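Local coordinates for subtilase cytotoxin, subunit B (Escherichia coli, PDB 3DWA), which forms the pentameric, receptor-binding part of an AB5 toxin and probably recognises host-cell glycans, including a non-human sugar incorporated by human cells, at residues C[12-17]-C[74-79]; C[17-22]-C[63-68]; C[58-63]-C[98-103]. One frame throughout, in Å; residues are numbered along the deposited sequence.

How the contacts relate
From the N terminus, segment 12-17 opens contact 1 and the same strand runs on into segment 17-22, which opens contact 2. Helix 57-70 comes next: residues 58-63 open contact 3, and residues 63-68 close the loop of contact 2. Strand 73-79 follows directly and closes contact 1, so contact 2 is nested within it. Segment 98-103 closes contact 3 last, and contact 3 therefore crosses both of the others. Together they tie three strands of one curled antiparallel sheet to a single helix, with contact 1 joining strand to strand and contacts 2 and 3 seating successive turns of the helix on strands 14-24 and 96-102.

Contact 1: C[12-17]-C[74-79]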
ATOM      1  N   SER C  12       7.126   3.671 -26.167  1.00 22.64           N
ATOM      2  CA  SER C  12       6.556   2.346 -25.988  1.00 22.16           C
ATOM      3  C   SER C  12       7.643   1.317 -25.817  1.00 22.02           C
ATOM      4  O   SER C  12       8.793   1.563 -26.266  1.00 22.34           O
ATOM      5  CB  SER C  12       5.660   1.953 -27.154  1.00 21.35           C
ATOM      6  OG  SER C  12       4.698   2.944 -27.346  1.00 21.42           O
ATOM      7  N   GLY C  13       7.272   0.187 -25.178  1.00 20.76           N
ATOM      8  CA  GLY C  13       8.187  -0.941 -24.903  1.00 21.38           C
ATOM      9  C   GLY C  13       9.434  -0.596 -24.078  1.00 21.44           C
ATOM     10  O   GLY C  13      10.561  -1.098 -24.344  1.00 22.93           O
ATOM     11  N   VAL C  14       9.240   0.259 -23.092  1.00 19.58           N
ATOM     12  CA  VAL C  14      10.264   0.721 -22.197  1.00 20.10           C
ATOM     13  C   VAL C  14      10.346  -0.174 -20.959  1.00 20.51           C
ATOM     14  O   VAL C  14       9.305  -0.529 -20.367  1.00 21.03           O
ATOM     15  CB  VAL C  14       9.871   2.170 -21.781  1.00 21.62           C
ATOM     16  CG1 VAL C  14      10.732   2.751 -20.669  1.00 20.90           C
ATOM     17  CG2 VAL C  14       9.867   3.048 -23.031  1.00 24.74           C
ATOM     18  N   VAL C  15      11.557  -0.529 -20.531  1.00 19.45           N
ATOM     19  CA  VAL C  15      11.737  -1.259 -19.270  1.00 18.91           C
ATOM     20  C   VAL C  15      12.237  -0.215 -18.275  1.00 19.42           C
ATOM     21  O   VAL C  15      13.223   0.499 -18.559  1.00 17.30           O
ATOM     22  CB  VAL C  15      12.733  -2.468 -19.430  1.00 19.99           C
ATOM     23  CG1 VAL C  15      13.146  -3.017 -18.058  1.00 19.34           C
ATOM     24  CG2 VAL C  15      12.141  -3.582 -20.315  1.00 17.52           C
ATOM     25  N   ILE C  16      11.509  -0.046 -17.158  1.00 19.95           N
ATOM     26  CA  ILE C  16      11.910   0.935 -16.131  1.00 20.75           C
ATOM     27  C   ILE C  16      13.094   0.343 -15.397  1.00 21.21           C
ATOM     28  O   ILE C  16      12.979  -0.688 -14.766  1.00 22.59           O
ATOM     29  CB  ILE C  16      10.748   1.332 -15.110  1.00 20.13           C
ATOM     30  CG1 ILE C  16       9.568   1.972 -15.861  1.00 21.76           C
ATOM     31  CG2 ILE C  16      11.306   2.265 -13.949  1.00 19.51           C
ATOM     32  CD1 ILE C  16       8.219   2.131 -15.012  1.00 21.72           C
ATOM     33  N   THR C  17      14.227   1.003 -15.488  1.00 22.15           N
ATOM     34  CA  THR C  17      15.496   0.468 -15.002  1.00 23.86           C
ATOM     35  C   THR C  17      16.073   1.233 -13.798  1.00 23.15           C
ATOM     36  O   THR C  17      16.913   0.696 -13.085  1.00 23.89           O
ATOM     37  CB  THR C  17      16.555   0.475 -16.150  1.00 24.13           C
ATOM     38  OG1 THR C  17      16.688   1.803 -16.675  1.00 26.32           O
ATOM     39  CG2 THR C  17      16.105  -0.434 -17.296  1.00 23.70           C
ATOM     40  N   VAL C  74       6.727  -1.418 -20.866  1.00 19.06           N
ATOM     41  CA  VAL C  74       5.577  -0.534 -20.606  1.00 19.67           C
ATOM     42  C   VAL C  74       5.686   0.724 -21.504  1.00 20.27           C
ATOM     43  O   VAL C  74       6.743   0.988 -22.099  1.00 20.42           O
ATOM     44  CB  VAL C  74       5.438  -0.155 -19.086  1.00 19.22           C
ATOM     45  CG1 VAL C  74       5.290  -1.452 -18.245  1.00 18.74           C
ATOM     46  CG2 VAL C  74       6.662   0.674 -18.599  1.00 16.92           C
ATOM     47  N   ARG C  75       4.581   1.444 -21.639  1.00 20.25           N
ATOM     48  CA  ARG C  75       4.564   2.727 -22.320  1.00 20.06           C
ATOM     49  C   ARG C  75       4.631   3.772 -21.244  1.00 20.78           C
ATOM     50  O   ARG C  75       3.870   3.690 -20.281  1.00 19.56           O
ATOM     51  CB  ARG C  75       3.256   2.900 -23.080  1.00 19.60           C
ATOM     52  CG  ARG C  75       3.049   4.294 -23.698  1.00 19.64           C
ATOM     53  CD  ARG C  75       1.903   4.270 -24.661  1.00 20.72           C
ATOM     54  NE  ARG C  75       2.181   3.500 -25.879  1.00 24.88           N
ATOM     55  CZ  ARG C  75       1.247   3.197 -26.799  1.00 26.00           C
ATOM     56  NH1 ARG C  75      -0.018   3.597 -26.636  1.00 24.85           N
ATOM     57  NH2 ARG C  75       1.562   2.487 -27.880  1.00 22.81           N
ATOM     58  N   ILE C  76       5.548   4.724 -21.417  1.00 20.96           N
ATOM     59  CA  ILE C  76       5.664   5.905 -20.583  1.00 22.57           C
ATOM     60  C   ILE C  76       5.055   7.057 -21.352  1.00 23.34           C
ATOM     61  O   ILE C  76       5.455   7.319 -22.489  1.00 22.79           O
ATOM     62  CB  ILE C  76       7.168   6.211 -20.199  1.00 23.66           C
ATOM     63  CG1 ILE C  76       7.575   5.418 -18.942  1.00 26.57           C
ATOM     64  CG2 ILE C  76       7.356   7.640 -19.752  1.00 23.99           C
ATOM     65  CD1 ILE C  76       7.606   3.961 -19.099  1.00 33.45           C
ATOM     66  N   TYR C  77       4.080   7.728 -20.736  1.00 22.74           N
ATOM     67  CA  TYR C  77       3.486   8.966 -21.258  1.00 22.40           C
ATOM     68  C   TYR C  77       4.041  10.149 -20.522  1.00 22.92           C
ATOM     69  O   TYR C  77       4.029  10.176 -19.288  1.00 22.37           O
ATOM     70  CB  TYR C  77       1.998   8.981 -21.003  1.00 21.01           C
ATOM     71  CG  TYR C  77       1.195   7.952 -21.709  1.00 18.81           C
ATOM     72  CD1 TYR C  77       0.599   8.229 -22.941  1.00 15.72           C
ATOM     73  CD2 TYR C  77       0.980   6.696 -21.135  1.00 17.79           C
ATOM     74  CE1 TYR C  77      -0.199   7.250 -23.580  1.00 16.05           C
ATOM     75  CE2 TYR C  77       0.200   5.741 -21.756  1.00 17.77           C
ATOM     76  CZ  TYR C  77      -0.397   6.033 -22.974  1.00 19.40           C
ATOM     77  OH  TYR C  77      -1.148   5.058 -23.571  1.00 20.36           O
ATOM     78  N   TYR C  78       4.519  11.151 -21.265  1.00 23.64           N
ATOM     79  CA  TYR C  78       5.239  12.255 -20.654  1.00 24.81           C
ATOM     80  C   TYR C  78       4.858  13.605 -21.291  1.00 25.11           C
ATOM     81  O   TYR C  78       4.352  13.665 -22.401  1.00 25.09           O
ATOM     82  CB  TYR C  78       6.771  12.002 -20.724  1.00 24.89           C
ATOM     83  CG  TYR C  78       7.335  12.147 -22.140  1.00 25.89           C
ATOM     84  CD1 TYR C  78       7.878  13.349 -22.564  1.00 26.50           C
ATOM     85  CD2 TYR C  78       7.271  11.099 -23.051  1.00 25.57           C
ATOM     86  CE1 TYR C  78       8.364  13.512 -23.865  1.00 26.85           C
ATOM     87  CE2 TYR C  78       7.759  11.237 -24.365  1.00 24.61           C
ATOM     88  CZ  TYR C  78       8.288  12.455 -24.760  1.00 26.96           C
ATOM     89  OH  TYR C  78       8.782  12.620 -26.029  1.00 28.59           O
ATOM     90  N   GLU C  79       5.116  14.681 -20.569  1.00 26.91           N
ATOM     91  CA  GLU C  79       4.989  16.010 -21.120  1.00 29.02           C
ATOM     92  C   GLU C  79       6.293  16.782 -20.924  1.00 28.58           C
ATOM     93  O   GLU C  79       6.689  17.016 -19.798  1.00 28.43           O
ATOM     94  CB  GLU C  79       3.843  16.761 -20.491  1.00 29.15           C
ATOM     95  CG  GLU C  79       3.875  18.183 -20.883  1.00 35.42           C
ATOM     96  CD  GLU C  79       2.530  18.785 -20.909  1.00 41.85           C
ATOM     97  OE1 GLU C  79       2.136  19.392 -19.876  1.00 43.50           O
ATOM     98  OE2 GLU C  79       1.863  18.605 -21.960  1.00 46.97           O
TER
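Val-14 and Ile-76 meet at the apolar centre of this contact, their side chains crossing at about a right angle, with Val-14 CG1 3.7 Å from Ile-76 CD1. Ile-16 reaches the same cluster with its outer carbons: its CD1 lies 4.2 Å from Val-74 CG2, and its CG1 is almost as near to the tip of Ile-76. Val-74 has chi1 at -58°, which wedges CG2 between its own backbone N and carbonyl carbon, and this methyl packs 3.4 Å from Val-14 O as well as on Ile-16.

Outside the methyl groups comes a reciprocal pair of backbone hydrogen bonds. Val-14 N donates to Val-74 O and Val-74 N to Val-14 O, each at 2.8 Å, making an antiparallel hydrogen-bonded pair. Gly-13 faces Val-74 as well and, with its positive phi, completes a G1 beta bulge, where the chain turns a corner; beyond it the short segments 14-17 and 74-79 run 78° apart.

The polar edge belongs to Ser-12 and Arg-75. The guanidinium approaches side-on and holds one oxygen with two nitrogens, NE 3.0 Å and NH2 3.2 Å from Ser-12 OG. A bend at chi3 (-69°) brings this edge of the arginine round to the serine.

Within the fold, strand 73-79 lies between this segment and strand 96-102, whose Leu-97 and Leu-100 touch Ile-76. Ile-32 of strand 27-35 packs against both isoleucines, while Phe-67 of helix 57-70 covers Ile-16 and Val-74.

Contact 2: C[17-22]-C[63-68]; sequences TQFHTG and QALYFY
Phe-19 supplies most of the apolar contact, driving its ring from strand 17-22 against a turn of helix 63-68. The rim enters first: CE1 lies 3.6 Å from Leu-65 N and 3.7 Å from Ala-64 C, the latter near the ring plane, so an edge of the phenyl group abuts the helix backbone itself. Leu-65 crosses the ring at about a right angle and brings CD1 over one face, offset toward the rim. Ala-64 CB fills in at 4.0 Å from Phe-19 CE1, and Tyr-68 CB approaches Phe-19 CD1 obliquely at 4.1 Å. Phe-30 of the next strand meets the phenylalanine with its ring nearly parallel.

A second kind of interaction is the edge of an aromatic ring against a carbonyl. With chi1 at 174° the Tyr-68 ring extends from the helix to the strand, where CE1 comes 3.5 Å from Thr-17 O, close to the ring plane.

Water-mediated bonding is the third. One water donates to Thr-17 O at 2.8 Å and to Tyr-68 OH at 2.6 Å, bridging a backbone carbonyl of the strand and the phenol of the helix; the same hydroxyl is also hydrogen-bonded to Gln-72 of the third subunit.

Thr-17 and Gln-18 both face Glu-33 in a classic beta bulge, and farther along His-20 and Thr-21 pair with a strand of the third subunit, extending the sheet across the interface. A long curved strand laid over a helix, with sheets joined between neighbours, is consistent with the OB-fold B pentamers of AB5 toxins.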
ATOM      1  N   THR C  17      14.227   1.003 -15.488  1.00 22.15           N
ATOM      2  CA  THR C  17      15.496   0.468 -15.002  1.00 23.86           C
ATOM      3  C   THR C  17      16.073   1.233 -13.798  1.00 23.15           C
ATOM      4  O   THR C  17      16.913   0.696 -13.085  1.00 23.89           O
ATOM      5  CB  THR C  17      16.555   0.475 -16.150  1.00 24.13           C
ATOM      6  OG1 THR C  17      16.688   1.803 -16.675  1.00 26.32           O
ATOM      7  CG2 THR C  17      16.105  -0.434 -17.296  1.00 23.70           C
ATOM      8  N   GLN C  18      15.658   2.475 -13.587  1.00 22.09           N
ATOM      9  CA  GLN C  18      16.182   3.263 -12.442  1.00 22.59           C
ATOM     10  C   GLN C  18      15.049   4.033 -11.773  1.00 21.59           C
ATOM     11  O   GLN C  18      14.070   4.414 -12.414  1.00 21.16           O
ATOM     12  CB  GLN C  18      17.289   4.273 -12.839  1.00 23.05           C
ATOM     13  CG  GLN C  18      18.523   3.707 -13.609  1.00 27.51           C
ATOM     14  CD  GLN C  18      19.358   2.739 -12.782  1.00 33.45           C
ATOM     15  OE1 GLN C  18      19.597   2.942 -11.574  1.00 35.69           O
ATOM     16  NE2 GLN C  18      19.780   1.658 -13.421  1.00 30.53           N
ATOM     17  N   PHE C  19      15.217   4.281 -10.485  1.00 21.19           N
ATOM     18  CA  PHE C  19      14.166   4.892  -9.659  1.00 20.62           C
ATOM     19  C   PHE C  19      14.845   5.867  -8.661  1.00 20.76           C
ATOM     20  O   PHE C  19      15.805   5.500  -8.028  1.00 20.63           O
ATOM     21  CB  PHE C  19      13.426   3.783  -8.919  1.00 19.86           C
ATOM     22  CG  PHE C  19      11.969   4.064  -8.722  1.00 21.84           C
ATOM     23  CD1 PHE C  19      11.032   3.427  -9.510  1.00 19.55           C
ATOM     24  CD2 PHE C  19      11.543   4.969  -7.741  1.00 21.27           C
ATOM     25  CE1 PHE C  19       9.662   3.686  -9.340  1.00 23.60           C
ATOM     26  CE2 PHE C  19      10.192   5.221  -7.546  1.00 23.93           C
ATOM     27  CZ  PHE C  19       9.247   4.578  -8.346  1.00 19.24           C
ATOM     28  N   HIS C  20      14.401   7.116  -8.595  1.00 19.96           N
ATOM     29  CA  HIS C  20      14.915   8.069  -7.603  1.00 19.78           C
ATOM     30  C   HIS C  20      13.723   8.732  -6.932  1.00 20.53           C
ATOM     31  O   HIS C  20      12.718   8.971  -7.572  1.00 20.69           O
ATOM     32  CB  HIS C  20      15.785   9.152  -8.270  1.00 18.56           C
ATOM     33  CG  HIS C  20      16.077  10.338  -7.393  1.00 19.10           C
ATOM     34  ND1 HIS C  20      15.507  11.582  -7.600  1.00 20.74           N
ATOM     35  CD2 HIS C  20      16.864  10.464  -6.298  1.00 16.91           C
ATOM     36  CE1 HIS C  20      15.927  12.416  -6.664  1.00 17.34           C
ATOM     37  NE2 HIS C  20      16.751  11.763  -5.860  1.00 17.81           N
ATOM     38  N   THR C  21      13.857   9.049  -5.655  1.00 20.77           N
ATOM     39  CA  THR C  21      12.828   9.737  -4.924  1.00 21.57           C
ATOM     40  C   THR C  21      13.506  10.809  -4.092  1.00 20.93           C
ATOM     41  O   THR C  21      14.594  10.580  -3.535  1.00 19.28           O
ATOM     42  CB  THR C  21      12.047   8.718  -4.060  1.00 23.56           C
ATOM     43  OG1 THR C  21      10.698   9.142  -3.888  1.00 29.23           O
ATOM     44  CG2 THR C  21      12.727   8.375  -2.720  1.00 19.65           C
ATOM     45  N   GLY C  22      12.901  11.987  -4.072  1.00 19.38           N
ATOM     46  CA  GLY C  22      13.354  13.063  -3.200  1.00 19.93           C
ATOM     47  C   GLY C  22      12.249  14.042  -2.864  1.00 20.46           C
ATOM     48  O   GLY C  22      11.062  13.690  -2.882  1.00 20.16           O
ATOM     49  N   GLN C  63       2.161   2.551  -9.450  1.00 18.28           N
ATOM     50  CA  GLN C  63       2.262   1.877 -10.740  1.00 19.55           C
ATOM     51  C   GLN C  63       3.712   1.743 -11.282  1.00 18.53           C
ATOM     52  O   GLN C  63       4.141   0.652 -11.705  1.00 18.94           O
ATOM     53  CB  GLN C  63       1.322   2.530 -11.760  1.00 19.47           C
ATOM     54  CG  GLN C  63       0.968   1.622 -12.912  1.00 23.31           C
ATOM     55  CD  GLN C  63       0.223   0.387 -12.455  1.00 27.60           C
ATOM     56  OE1 GLN C  63       0.628  -0.737 -12.726  1.00 32.75           O
ATOM     57  NE2 GLN C  63      -0.841   0.593 -11.729  1.00 24.78           N
ATOM     58  N   ALA C  64       4.460   2.834 -11.264  1.00 17.50           N
ATOM     59  CA  ALA C  64       5.877   2.831 -11.687  1.00 17.64           C
ATOM     60  C   ALA C  64       6.770   1.885 -10.858  1.00 16.41           C
ATOM     61  O   ALA C  64       7.628   1.168 -11.393  1.00 16.56           O
ATOM     62  CB  ALA C  64       6.442   4.229 -11.686  1.00 17.12           C
ATOM     63  N   LEU C  65       6.573   1.886  -9.552  1.00 16.58           N
ATOM     64  CA  LEU C  65       7.295   0.974  -8.683  1.00 16.26           C
ATOM     65  C   LEU C  65       6.942  -0.484  -8.955  1.00 15.62           C
ATOM     66  O   LEU C  65       7.856  -1.361  -8.996  1.00 16.85           O
ATOM     67  CB  LEU C  65       7.165   1.347  -7.185  1.00 15.78           C
ATOM     68  CG  LEU C  65       8.009   0.477  -6.221  1.00 17.07           C
ATOM     69  CD1 LEU C  65       9.525   0.629  -6.498  1.00 18.06           C
ATOM     70  CD2 LEU C  65       7.755   0.716  -4.695  1.00 15.28           C
ATOM     71  N   TYR C  66       5.658  -0.755  -9.177  1.00 15.27           N
ATOM     72  CA  TYR C  66       5.204  -2.068  -9.659  1.00 16.00           C
ATOM     73  C   TYR C  66       5.963  -2.542 -10.934  1.00 16.99           C
ATOM     74  O   TYR C  66       6.513  -3.649 -10.985  1.00 17.43           O
ATOM     75  CB  TYR C  66       3.685  -2.032  -9.937  1.00 16.00           C
ATOM     76  CG  TYR C  66       3.127  -3.355 -10.360  1.00 17.97           C
ATOM     77  CD1 TYR C  66       2.680  -4.278  -9.403  1.00 20.47           C
ATOM     78  CD2 TYR C  66       3.079  -3.722 -11.723  1.00 19.31           C
ATOM     79  CE1 TYR C  66       2.144  -5.534  -9.801  1.00 18.19           C
ATOM     80  CE2 TYR C  66       2.583  -4.972 -12.126  1.00 19.55           C
ATOM     81  CZ  TYR C  66       2.125  -5.867 -11.156  1.00 19.66           C
ATOM     82  OH  TYR C  66       1.619  -7.078 -11.534  1.00 17.25           O
ATOM     83  N   PHE C  67       5.956  -1.715 -11.976  1.00 17.10           N
ATOM     84  CA  PHE C  67       6.561  -2.047 -13.261  1.00 17.01           C
ATOM     85  C   PHE C  67       8.093  -2.121 -13.189  1.00 17.55           C
ATOM     86  O   PHE C  67       8.731  -2.909 -13.881  1.00 17.88           O
ATOM     87  CB  PHE C  67       6.143  -0.984 -14.302  1.00 17.08           C
ATOM     88  CG  PHE C  67       4.747  -1.120 -14.784  1.00 16.27           C
ATOM     89  CD1 PHE C  67       4.150  -2.377 -14.929  1.00 19.33           C
ATOM     90  CD2 PHE C  67       4.025   0.003 -15.181  1.00 17.81           C
ATOM     91  CE1 PHE C  67       2.860  -2.499 -15.448  1.00 21.17           C
ATOM     92  CE2 PHE C  67       2.745  -0.125 -15.678  1.00 17.51           C
ATOM     93  CZ  PHE C  67       2.156  -1.384 -15.815  1.00 16.92           C
ATOM     94  N   TYR C  68       8.700  -1.296 -12.345  1.00 18.37           N
ATOM     95  CA  TYR C  68      10.118  -1.466 -12.016  1.00 18.06           C
ATOM     96  C   TYR C  68      10.403  -2.890 -11.481  1.00 19.39           C
ATOM     97  O   TYR C  68      11.439  -3.516 -11.831  1.00 17.64           O
ATOM     98  CB  TYR C  68      10.582  -0.419 -10.996  1.00 18.40           C
ATOM     99  CG  TYR C  68      12.009  -0.620 -10.511  1.00 20.39           C
ATOM    100  CD1 TYR C  68      13.114  -0.305 -11.341  1.00 18.35           C
ATOM    101  CD2 TYR C  68      12.268  -1.091  -9.219  1.00 19.96           C
ATOM    102  CE1 TYR C  68      14.436  -0.484 -10.902  1.00 17.39           C
ATOM    103  CE2 TYR C  68      13.593  -1.276  -8.782  1.00 21.90           C
ATOM    104  CZ  TYR C  68      14.670  -0.976  -9.645  1.00 20.62           C
ATOM    105  OH  TYR C  68      15.974  -1.174  -9.210  1.00 21.46           O
TER
HETATM  106  O   HOH W   1      17.939  -0.588 -10.783  1.00 29.08           O

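Contact 3: C[58-63]-C[98-103]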
ATOM      1  N   SER C  58       0.227   9.755  -6.611  1.00 21.32           N
ATOM      2  CA  SER C  58       0.116   8.535  -5.842  1.00 22.11           C
ATOM      3  C   SER C  58      -0.050   7.328  -6.696  1.00 21.46           C
ATOM      4  O   SER C  58       0.594   6.316  -6.443  1.00 20.13           O
ATOM      5  CB  SER C  58      -1.061   8.624  -4.877  1.00 23.41           C
ATOM      6  OG  SER C  58      -0.524   9.178  -3.703  1.00 28.91           O
ATOM      7  N   THR C  59      -0.923   7.439  -7.698  1.00 21.09           N
ATOM      8  CA  THR C  59      -1.212   6.357  -8.650  1.00 21.86           C
ATOM      9  C   THR C  59       0.029   6.015  -9.489  1.00 20.12           C
ATOM     10  O   THR C  59       0.363   4.859  -9.678  1.00 21.23           O
ATOM     11  CB  THR C  59      -2.378   6.736  -9.612  1.00 22.45           C
ATOM     12  OG1 THR C  59      -3.550   6.994  -8.837  1.00 28.17           O
ATOM     13  CG2 THR C  59      -2.725   5.587 -10.575  1.00 25.39           C
ATOM     14  N   LEU C  60       0.681   7.041  -9.997  1.00 19.46           N
ATOM     15  CA  LEU C  60       1.867   6.907 -10.818  1.00 18.79           C
ATOM     16  C   LEU C  60       3.017   6.287 -10.037  1.00 17.78           C
ATOM     17  O   LEU C  60       3.688   5.397 -10.554  1.00 16.83           O
ATOM     18  CB  LEU C  60       2.277   8.259 -11.412  1.00 18.32           C
ATOM     19  CG  LEU C  60       1.352   8.781 -12.533  1.00 20.20           C
ATOM     20  CD1 LEU C  60       1.885  10.116 -12.873  1.00 20.29           C
ATOM     21  CD2 LEU C  60       1.302   7.895 -13.765  1.00 20.52           C
ATOM     22  N   TYR C  61       3.211   6.745  -8.805  1.00 16.84           N
ATOM     23  CA  TYR C  61       4.227   6.197  -7.944  1.00 18.10           C
ATOM     24  C   TYR C  61       4.083   4.680  -7.750  1.00 18.79           C
ATOM     25  O   TYR C  61       5.054   3.959  -7.914  1.00 17.62           O
ATOM     26  CB  TYR C  61       4.274   6.907  -6.590  1.00 18.66           C
ATOM     27  CG  TYR C  61       5.232   6.206  -5.664  1.00 20.22           C
ATOM     28  CD1 TYR C  61       6.580   6.366  -5.807  1.00 21.25           C
ATOM     29  CD2 TYR C  61       4.766   5.314  -4.683  1.00 25.33           C
ATOM     30  CE1 TYR C  61       7.475   5.698  -4.992  1.00 22.63           C
ATOM     31  CE2 TYR C  61       5.645   4.636  -3.844  1.00 24.01           C
ATOM     32  CZ  TYR C  61       7.012   4.854  -4.014  1.00 23.09           C
ATOM     33  OH  TYR C  61       7.917   4.235  -3.204  1.00 22.67           O
ATOM     34  N   ASN C  62       2.872   4.231  -7.359  1.00 19.78           N
ATOM     35  CA  ASN C  62       2.598   2.851  -7.084  1.00 19.71           C
ATOM     36  C   ASN C  62       2.742   2.047  -8.352  1.00 18.69           C
ATOM     37  O   ASN C  62       3.311   0.957  -8.325  1.00 17.87           O
ATOM     38  CB  ASN C  62       1.170   2.662  -6.499  1.00 20.73           C
ATOM     39  CG  ASN C  62       1.134   2.586  -4.936  1.00 27.77           C
ATOM     40  OD1 ASN C  62       2.022   3.102  -4.207  1.00 32.66           O
ATOM     41  ND2 ASN C  62       0.087   1.925  -4.423  1.00 35.63           N
ATOM     42  N   GLN C  63       2.161   2.551  -9.450  1.00 18.28           N
ATOM     43  CA  GLN C  63       2.262   1.877 -10.740  1.00 19.55           C
ATOM     44  C   GLN C  63       3.712   1.743 -11.282  1.00 18.53           C
ATOM     45  O   GLN C  63       4.141   0.652 -11.705  1.00 18.94           O
ATOM     46  CB  GLN C  63       1.322   2.530 -11.760  1.00 19.47           C
ATOM     47  CG  GLN C  63       0.968   1.622 -12.912  1.00 23.31           C
ATOM     48  CD  GLN C  63       0.223   0.387 -12.455  1.00 27.60           C
ATOM     49  OE1 GLN C  63       0.628  -0.737 -12.726  1.00 32.75           O
ATOM     50  NE2 GLN C  63      -0.841   0.593 -11.729  1.00 24.78           N
ATOM     51  N   VAL C  98       2.923  11.337 -17.022  1.00 21.22           N
ATOM     52  CA  VAL C  98       1.506  11.653 -17.121  1.00 21.31           C
ATOM     53  C   VAL C  98       0.660  10.423 -17.324  1.00 20.59           C
ATOM     54  O   VAL C  98      -0.566  10.521 -17.413  1.00 19.92           O
ATOM     55  CB  VAL C  98       1.195  12.835 -18.169  1.00 21.98           C
ATOM     56  CG1 VAL C  98       2.101  14.022 -17.909  1.00 22.38           C
ATOM     57  CG2 VAL C  98       1.286  12.392 -19.663  1.00 21.33           C
ATOM     58  N   GLY C  99       1.302   9.259 -17.352  1.00 19.87           N
ATOM     59  CA  GLY C  99       0.580   8.028 -17.588  1.00 19.65           C
ATOM     60  C   GLY C  99       1.478   6.830 -17.830  1.00 19.88           C
ATOM     61  O   GLY C  99       2.662   6.995 -18.120  1.00 19.51           O
ATOM     62  N   LEU C 100       0.906   5.628 -17.743  1.00 19.65           N
ATOM     63  CA  LEU C 100       1.654   4.358 -17.978  1.00 19.11           C
ATOM     64  C   LEU C 100       0.683   3.322 -18.501  1.00 19.91           C
ATOM     65  O   LEU C 100      -0.514   3.361 -18.150  1.00 19.93           O
ATOM     66  CB  LEU C 100       2.229   3.822 -16.643  1.00 19.31           C
ATOM     67  CG  LEU C 100       3.282   4.632 -15.868  1.00 20.00           C
ATOM     68  CD1 LEU C 100       3.344   4.283 -14.377  1.00 15.84           C
ATOM     69  CD2 LEU C 100       4.678   4.434 -16.545  1.00 18.78           C
ATOM     70  N   SER C 101       1.181   2.364 -19.295  1.00 18.23           N
ATOM     71  CA  SER C 101       0.378   1.279 -19.803  1.00 17.91           C
ATOM     72  C   SER C 101       1.223   0.012 -19.948  1.00 18.76           C
ATOM     73  O   SER C 101       2.410   0.091 -20.240  1.00 17.89           O
ATOM     74  CB  SER C 101      -0.098   1.620 -21.226  1.00 18.11           C
ATOM     75  OG  SER C 101      -1.138   2.579 -21.190  1.00 20.80           O
ATOM     76  N   THR C 102       0.574  -1.139 -19.858  1.00 18.33           N
ATOM     77  CA  THR C 102       1.187  -2.395 -20.251  1.00 18.86           C
ATOM     78  C   THR C 102       1.288  -2.470 -21.794  1.00 20.25           C
ATOM     79  O   THR C 102       0.542  -1.807 -22.519  1.00 19.28           O
ATOM     80  CB  THR C 102       0.355  -3.550 -19.720  1.00 18.42           C
ATOM     81  OG1 THR C 102      -0.964  -3.451 -20.256  1.00 16.30           O
ATOM     82  CG2 THR C 102       0.296  -3.484 -18.168  1.00 18.83           C
ATOM     83  N   CYS C 103       2.210  -3.290 -22.286  1.00 21.49           N
ATOM     84  CA  CYS C 103       2.403  -3.457 -23.722  1.00 22.10           C
ATOM     85  C   CYS C 103       2.262  -4.898 -24.111  1.00 22.88           C
ATOM     86  O   CYS C 103       2.623  -5.812 -23.349  1.00 22.70           O
ATOM     87  CB  CYS C 103       3.802  -2.970 -24.124  1.00 22.96           C
ATOM     88  SG  CYS C 103       4.036  -1.226 -23.870  1.00 25.74           S
TER
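Leu-100 CD1 sits against two residues one helical turn apart, Leu-60 and Gln-63. Its nearest neighbours are the aliphatic carbons of the glutamine, with Gln-63 CB at 3.7 Å and CG at 3.9 Å; the two side chains slide past each other in opposite directions, so they touch alongside rather than end to end. The same methyl also lies 4.0 Å from Leu-60 O and 4.2 Å from Leu-60 CD2. Leu-60 in turn uses that same CD2 to reach the strand backbone, packing 3.8 Å from Gly-99 N. Its chi1 of -72° sets CG beside the backbone N, and the end of the side chain comes nearer the strand than its root.

Several features place these groups. Val-98 and Gly-99 both face Tyr-77 in a classic beta bulge, which locally alters the course of strand 98-102 beneath the helix. The glutamine chain is bent at chi2 (62°), and its OE1 lies 3.5 Å above one face of the Phe-67 ring, offset toward the rim. Ile-76 of the adjoining strand and Ala-64 and Phe-67 of the same helix also touch Leu-100.

Farther out the strand meets its neighbours. Leu-100 and Ser-101 pair with a strand of the second subunit, and Thr-102 OG1 is hydrogen-bonded to the backbone N of Phe-19 of that subunit. Cys-103 ends the segment in a disulfide with Cys-109.

Methyl and methylene groups carry the contact between helix and strand, so cohesion here comes from buried apolar surface and close fit, while the hydrogen bonds of the strand, from its backbone and from the side chains of Ser-101 and Thr-102, go to other partners.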